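Local coordinates for SnoaL-like domain-containing protein (Kribbella flavida, PDB 5EVH) that is of unknown function but has the cone-shaped NTF2-like fold of the SnoaL-like family, whose members commonly bind small molecules in a pocket, at residues G33-H38 against D48-F53; E55-I60 against I108-T113. One frame throughout, in Å; residues are numbered along the deposited sequence.

Contact 1 of 2, residues G33-H38 against D48-F53; sequences GGIVCH and DAFRAF
Ile35 meets Phe50, and Cys37, two residues on along strand 35-38 and so on the same side of it, meets both Phe50 and Phe53 of the helix that packs on the curved sheet of this NTF2-like (SnoaL-like) fold. The apolar part centres on Phe50. Ile35 sets CD1 over one face of that ring, a CH-pi contact 4.1 Å from the centroid and almost on the ring normal, while Ile35 CG2 lies 3.9 Å from Phe50 CB. With CG1 trans to the backbone N (chi1 -178°) and an extended chi2, the isoleucine reaches the middle of the ring. Cys37 CB packs at 3.7 Å against Phe50 CD1. No hydrogen bond crosses here; the interface is buried and made of hydrocarbon and sulfur. The axes of the short segments 35-38 and 48-53 approach to 9.0 Å at an angle of 41°. Leu106 of strand 102-109 touches both Cys37 and Phe50, and Met28 adds to the packing on Phe50. Cys37 SG makes sulfur-aromatic contacts with two rings. It lies in the plane of the Phe50 ring at its edge, and it meets Phe53 obliquely, with SG 4.3 Å from Phe53 CE2.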
loop_
_atom_site.group_PDB
_atom_site.type_symbol
_atom_site.label_atom_id
_atom_site.label_comp_id
_atom_site.label_asym_id
_atom_site.label_seq_id
_atom_site.Cartn_x
_atom_site.Cartn_y
_atom_site.Cartn_z
ATOM N N GLY A 33 22.117 8.579 1.875
ATOM C CA GLY A 33 22.371 9.597 0.840
ATOM C C GLY A 33 21.947 9.175 -0.549
ATOM O O GLY A 33 21.515 10.008 -1.367
ATOM N N GLY A 34 22.093 7.888 -0.870
ATOM C CA GLY A 34 21.728 7.412 -2.194
ATOM C C GLY A 34 20.357 6.721 -2.210
ATOM O O GLY A 34 20.147 5.841 -3.049
ATOM N N ILE A 35 19.416 7.080 -1.311
ATOM C CA ILE A 35 18.118 6.392 -1.266
ATOM C C ILE A 35 17.488 6.379 -2.661
ATOM O O ILE A 35 17.612 7.333 -3.441
ATOM C CB ILE A 35 17.171 7.061 -0.244
ATOM C CG1 ILE A 35 15.803 6.308 -0.146
ATOM C CG2 ILE A 35 17.039 8.562 -0.596
ATOM C CD1 ILE A 35 15.006 6.704 1.099
ATOM N N VAL A 36 16.848 5.259 -2.996
ATOM C CA VAL A 36 15.993 5.137 -4.173
ATOM C C VAL A 36 14.571 5.016 -3.659
ATOM O O VAL A 36 14.270 4.098 -2.875
ATOM C CB VAL A 36 16.361 3.900 -5.001
ATOM C CG1 VAL A 36 15.350 3.749 -6.146
ATOM C CG2 VAL A 36 17.858 3.996 -5.481
ATOM N N CYS A 37 13.697 5.941 -4.073
ATOM C CA CYS A 37 12.306 5.951 -3.617
ATOM C C CYS A 37 11.416 5.717 -4.836
ATOM O O CYS A 37 11.564 6.393 -5.856
ATOM C CB CYS A 37 11.945 7.273 -2.908
ATOM S SG CYS A 37 10.183 7.351 -2.474
ATOM N N HIS A 38 10.513 4.752 -4.764
ATOM C CA HIS A 38 9.547 4.561 -5.836
ATOM C C HIS A 38 8.218 5.011 -5.262
ATOM O O HIS A 38 7.718 4.413 -4.303
ATOM C CB HIS A 38 9.458 3.106 -6.277
ATOM C CG HIS A 38 10.761 2.523 -6.723
ATOM N ND1 HIS A 38 11.263 2.691 -8.001
ATOM C CD2 HIS A 38 11.647 1.737 -6.067
ATOM C CE1 HIS A 38 12.413 2.050 -8.104
ATOM N NE2 HIS A 38 12.654 1.447 -6.950
ATOM N N ASP A 48 18.553 14.423 -1.258
ATOM C CA ASP A 48 18.033 15.768 -1.537
ATOM C C ASP A 48 16.665 15.736 -2.228
ATOM O O ASP A 48 15.729 16.462 -1.840
ATOM C CB ASP A 48 19.016 16.559 -2.404
ATOM C CG ASP A 48 20.234 17.026 -1.621
ATOM O OD1 ASP A 48 20.161 17.043 -0.375
ATOM O OD2 ASP A 48 21.259 17.383 -2.251
ATOM N N ALA A 49 16.564 14.990 -3.336
ATOM C CA ALA A 49 15.269 14.844 -3.995
ATOM C C ALA A 49 14.264 14.173 -3.052
ATOM O O ALA A 49 13.067 14.504 -3.054
ATOM C CB ALA A 49 15.421 14.035 -5.285
ATOM N N PHE A 50 14.722 13.219 -2.245
ATOM C CA PHE A 50 13.759 12.567 -1.360
ATOM C C PHE A 50 13.173 13.594 -0.382
ATOM O O PHE A 50 11.959 13.639 -0.147
ATOM C CB PHE A 50 14.432 11.408 -0.600
ATOM C CG PHE A 50 13.485 10.649 0.262
ATOM C CD1 PHE A 50 12.521 9.821 -0.314
ATOM C CD2 PHE A 50 13.528 10.777 1.663
ATOM C CE1 PHE A 50 11.599 9.122 0.486
ATOM C CE2 PHE A 50 12.623 10.116 2.452
ATOM C CZ PHE A 50 11.651 9.264 1.904
ATOM N N ARG A 51 14.040 14.404 0.219
ATOM C CA ARG A 51 13.582 15.426 1.151
ATOM C C ARG A 51 12.597 16.381 0.491
ATOM O O ARG A 51 11.552 16.712 1.067
ATOM C CB ARG A 51 14.788 16.165 1.704
ATOM C CG ARG A 51 14.401 17.321 2.566
ATOM C CD ARG A 51 15.448 17.632 3.607
ATOM N NE ARG A 51 14.754 18.444 4.606
ATOM C CZ ARG A 51 15.206 18.698 5.814
ATOM N NH1 ARG A 51 16.365 18.173 6.168
ATOM N NH2 ARG A 51 14.486 19.464 6.649
ATOM N N ALA A 52 12.890 16.804 -0.740
ATOM C CA ALA A 52 11.985 17.697 -1.437
ATOM C C ALA A 52 10.618 17.061 -1.671
ATOM O O ALA A 52 9.648 17.789 -1.837
ATOM C CB ALA A 52 12.626 18.163 -2.772
ATOM N N PHE A 53 10.505 15.724 -1.681
ATOM C CA PHE A 53 9.217 15.029 -1.815
ATOM C C PHE A 53 8.548 14.819 -0.445
ATOM O O PHE A 53 7.360 15.120 -0.272
ATOM C CB PHE A 53 9.439 13.695 -2.561
ATOM C CG PHE A 53 8.381 12.662 -2.328
ATOM C CD1 PHE A 53 7.155 12.764 -2.917
ATOM C CD2 PHE A 53 8.636 11.556 -1.546
ATOM C CE1 PHE A 53 6.156 11.784 -2.676
ATOM C CE2 PHE A 53 7.660 10.573 -1.324
ATOM C CZ PHE A 53 6.429 10.691 -1.900
#

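Contact 2 of 2, residues E55-I60 against I108-T113; sequences EPFSRI and IIFDRT
Phe57 sets CZ of its ring over one face of Phe110, closing helix 47-58 of this NTF2-like fold against the end of strand 102-109. Phe57 CZ stands 4.0 Å above the Phe110 plane, displaced toward the rim, and the closest approach is Phe57 CE2 to Phe110 CE1 at 3.6 Å. The planes are inclined by 58° with centroids 5.2 Å apart, so the pair is oblique. The two side chains come from opposite directions: Phe57 reaches out from the helix with CG trans to its backbone N (chi1 -164°), whereas Phe110 has its CG between the backbone N and the carbonyl carbon (chi1 56°), which turns its ring toward the helix. Ile108, on the strand two residues before Phe110, brings CD1 to 4.0 Å from Phe57 CE2, and its CG1 lies at the edge of the Phe110 ring, in its plane. Replacing Phe110 by an alanine removes the ring that Phe57 rests on and would probably open a gap there, leaving Ile108 as Phe57's partner from this segment. Trp19 meets Phe57 edge-to-face, and a glycerol, probably from the crystallisation liquor, lies about 4 Å from the Phe110 side chain, consistent with a pocket nearby. The chain here also borders the second subunit: Ile109 packs on its Met79, and Asp111 and Arg112 form reciprocal salt bridges with its Arg112 and Asp111. Asp111 also caps the following helix: Thr113 N donates to Asp111 OD1 at 3.0 Å, arriving from above the carboxylate plane.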
loop_
_atom_site.group_PDB
_atom_site.type_symbol
_atom_site.label_atom_id
_atom_site.label_comp_id
_atom_site.label_asym_id
_atom_site.label_seq_id
_atom_site.Cartn_x
_atom_site.Cartn_y
_atom_site.Cartn_z
ATOM N N GLU A 55 9.089 16.164 2.633
ATOM C CA GLU A 55 8.778 17.290 3.512
ATOM C C GLU A 55 7.410 17.914 3.203
ATOM O O GLU A 55 6.604 18.046 4.139
ATOM C CB GLU A 55 9.915 18.331 3.461
ATOM C CG GLU A 55 9.789 19.271 4.590
ATOM C CD GLU A 55 11.046 20.141 4.855
ATOM O OE1 GLU A 55 12.204 19.751 4.552
ATOM O OE2 GLU A 55 10.836 21.230 5.413
ATOM N N PRO A 56 7.093 18.337 1.955
ATOM C CA PRO A 56 5.724 18.842 1.654
ATOM C C PRO A 56 4.637 17.840 2.006
ATOM O O PRO A 56 3.537 18.215 2.445
ATOM C CB PRO A 56 5.757 19.099 0.137
ATOM C CG PRO A 56 7.180 19.038 -0.258
ATOM C CD PRO A 56 7.944 18.262 0.747
ATOM N N PHE A 57 4.940 16.553 1.854
ATOM C CA PHE A 57 3.960 15.521 2.201
ATOM C C PHE A 57 3.668 15.596 3.685
ATOM O O PHE A 57 2.497 15.693 4.109
ATOM C CB PHE A 57 4.530 14.162 1.767
ATOM C CG PHE A 57 3.539 13.008 1.695
ATOM C CD1 PHE A 57 2.247 13.114 2.170
ATOM C CD2 PHE A 57 3.960 11.781 1.140
ATOM C CE1 PHE A 57 1.364 12.008 2.101
ATOM C CE2 PHE A 57 3.078 10.669 1.055
ATOM C CZ PHE A 57 1.789 10.790 1.527
ATOM N N SER A 58 4.720 15.572 4.520
ATOM C CA SER A 58 4.436 15.591 5.947
ATOM C C SER A 58 3.571 16.801 6.301
ATOM O O SER A 58 2.661 16.694 7.136
ATOM C CB SER A 58 5.705 15.604 6.803
ATOM O OG SER A 58 5.284 15.709 8.166
ATOM N N ARG A 59 3.840 17.954 5.682
ATOM C CA ARG A 59 3.143 19.185 6.063
ATOM C C ARG A 59 1.699 19.281 5.565
ATOM O O ARG A 59 1.034 20.276 5.857
ATOM C CB ARG A 59 3.895 20.412 5.548
ATOM C CG ARG A 59 5.211 20.645 6.210
ATOM C CD ARG A 59 5.607 22.073 6.010
ATOM N NE ARG A 59 7.005 22.172 5.638
ATOM C CZ ARG A 59 8.006 22.329 6.500
ATOM N NH1 ARG A 59 7.779 22.392 7.806
ATOM N NH2 ARG A 59 9.241 22.422 6.040
ATOM N N ILE A 60 1.222 18.346 4.751
ATOM C CA ILE A 60 -0.219 18.276 4.517
ATOM C C ILE A 60 -0.872 17.289 5.500
ATOM O O ILE A 60 -2.100 17.264 5.606
ATOM C CB ILE A 60 -0.626 17.881 3.073
ATOM C CG1 ILE A 60 -0.416 16.414 2.837
ATOM C CG2 ILE A 60 0.085 18.757 2.006
ATOM C CD1 ILE A 60 -0.805 15.999 1.472
ATOM N N ILE A 108 6.589 3.432 -1.864
ATOM C CA ILE A 108 5.390 3.884 -1.148
ATOM C C ILE A 108 4.184 3.871 -2.076
ATOM O O ILE A 108 4.292 4.209 -3.257
ATOM C CB ILE A 108 5.589 5.266 -0.494
ATOM C CG1 ILE A 108 4.254 5.782 0.091
ATOM C CG2 ILE A 108 6.115 6.333 -1.483
ATOM C CD1 ILE A 108 4.497 6.968 1.048
ATOM N N ILE A 109 3.043 3.377 -1.567
ATOM C CA ILE A 109 1.812 3.265 -2.374
ATOM C C ILE A 109 0.731 4.059 -1.662
ATOM O O ILE A 109 0.485 3.832 -0.479
ATOM C CB ILE A 109 1.357 1.797 -2.522
ATOM C CG1 ILE A 109 2.497 0.965 -3.109
ATOM C CG2 ILE A 109 0.111 1.793 -3.432
ATOM C CD1 ILE A 109 2.114 -0.578 -3.251
ATOM N N PHE A 110 0.066 4.958 -2.385
ATOM C CA PHE A 110 -1.169 5.548 -1.908
ATOM C C PHE A 110 -1.964 5.999 -3.127
ATOM O O PHE A 110 -1.439 6.088 -4.253
ATOM C CB PHE A 110 -0.931 6.736 -0.973
ATOM C CG PHE A 110 -0.082 7.816 -1.570
ATOM C CD1 PHE A 110 1.301 7.809 -1.359
ATOM C CD2 PHE A 110 -0.653 8.821 -2.331
ATOM C CE1 PHE A 110 2.116 8.855 -1.927
ATOM C CE2 PHE A 110 0.126 9.860 -2.910
ATOM C CZ PHE A 110 1.508 9.861 -2.724
ATOM N N ASP A 111 -3.242 6.243 -2.912
ATOM C CA ASP A 111 -4.160 6.536 -4.013
ATOM C C ASP A 111 -4.160 8.056 -4.185
ATOM O O ASP A 111 -4.573 8.791 -3.267
ATOM C CB ASP A 111 -5.556 6.030 -3.678
ATOM C CG ASP A 111 -6.566 6.298 -4.788
ATOM O OD1 ASP A 111 -6.140 6.618 -5.949
ATOM O OD2 ASP A 111 -7.798 6.162 -4.525
ATOM N N ARG A 112 -3.650 8.534 -5.321
ATOM C CA ARG A 112 -3.675 9.977 -5.623
ATOM C C ARG A 112 -5.061 10.505 -6.024
ATOM O O ARG A 112 -5.282 11.734 -5.985
ATOM C CB ARG A 112 -2.650 10.305 -6.736
ATOM C CG ARG A 112 -1.153 10.050 -6.296
ATOM C CD ARG A 112 -0.155 10.399 -7.454
ATOM N NE ARG A 112 -0.273 9.376 -8.498
ATOM C CZ ARG A 112 0.143 9.516 -9.742
ATOM N NH1 ARG A 112 0.703 10.665 -10.128
ATOM N NH2 ARG A 112 -0.013 8.515 -10.588
ATOM N N THR A 113 -5.997 9.626 -6.390
ATOM C CA THR A 113 -7.253 10.100 -6.969
ATOM C C THR A 113 -7.975 11.090 -6.069
ATOM O O THR A 113 -8.378 12.161 -6.567
ATOM C CB THR A 113 -8.129 8.897 -7.351
ATOM O OG1 THR A 113 -7.436 8.157 -8.361
ATOM C CG2 THR A 113 -9.490 9.330 -7.928
#

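In the fold
From the N terminus, the chain passes helices 7-20 and 24-28 before reaching strand 35-39. Contact 1 closes first: after the hairpin with strand 42-45, helix 47-58 folds back onto strand 35-39, with nine residues between the two segments. Contact 2 opens only afterwards, from the last turn of the same helix, and closes a much longer excursion through strands 61-71, 75-84, 92-99 and 102-109. The two are therefore in series, neither nested nor crossed. They meet in space because strands 35-39 and 102-109 are neighbours in one sheet, where His38 O and Ile108 N are probably hydrogen-bonded. One helix is thus tied to two adjacent strands.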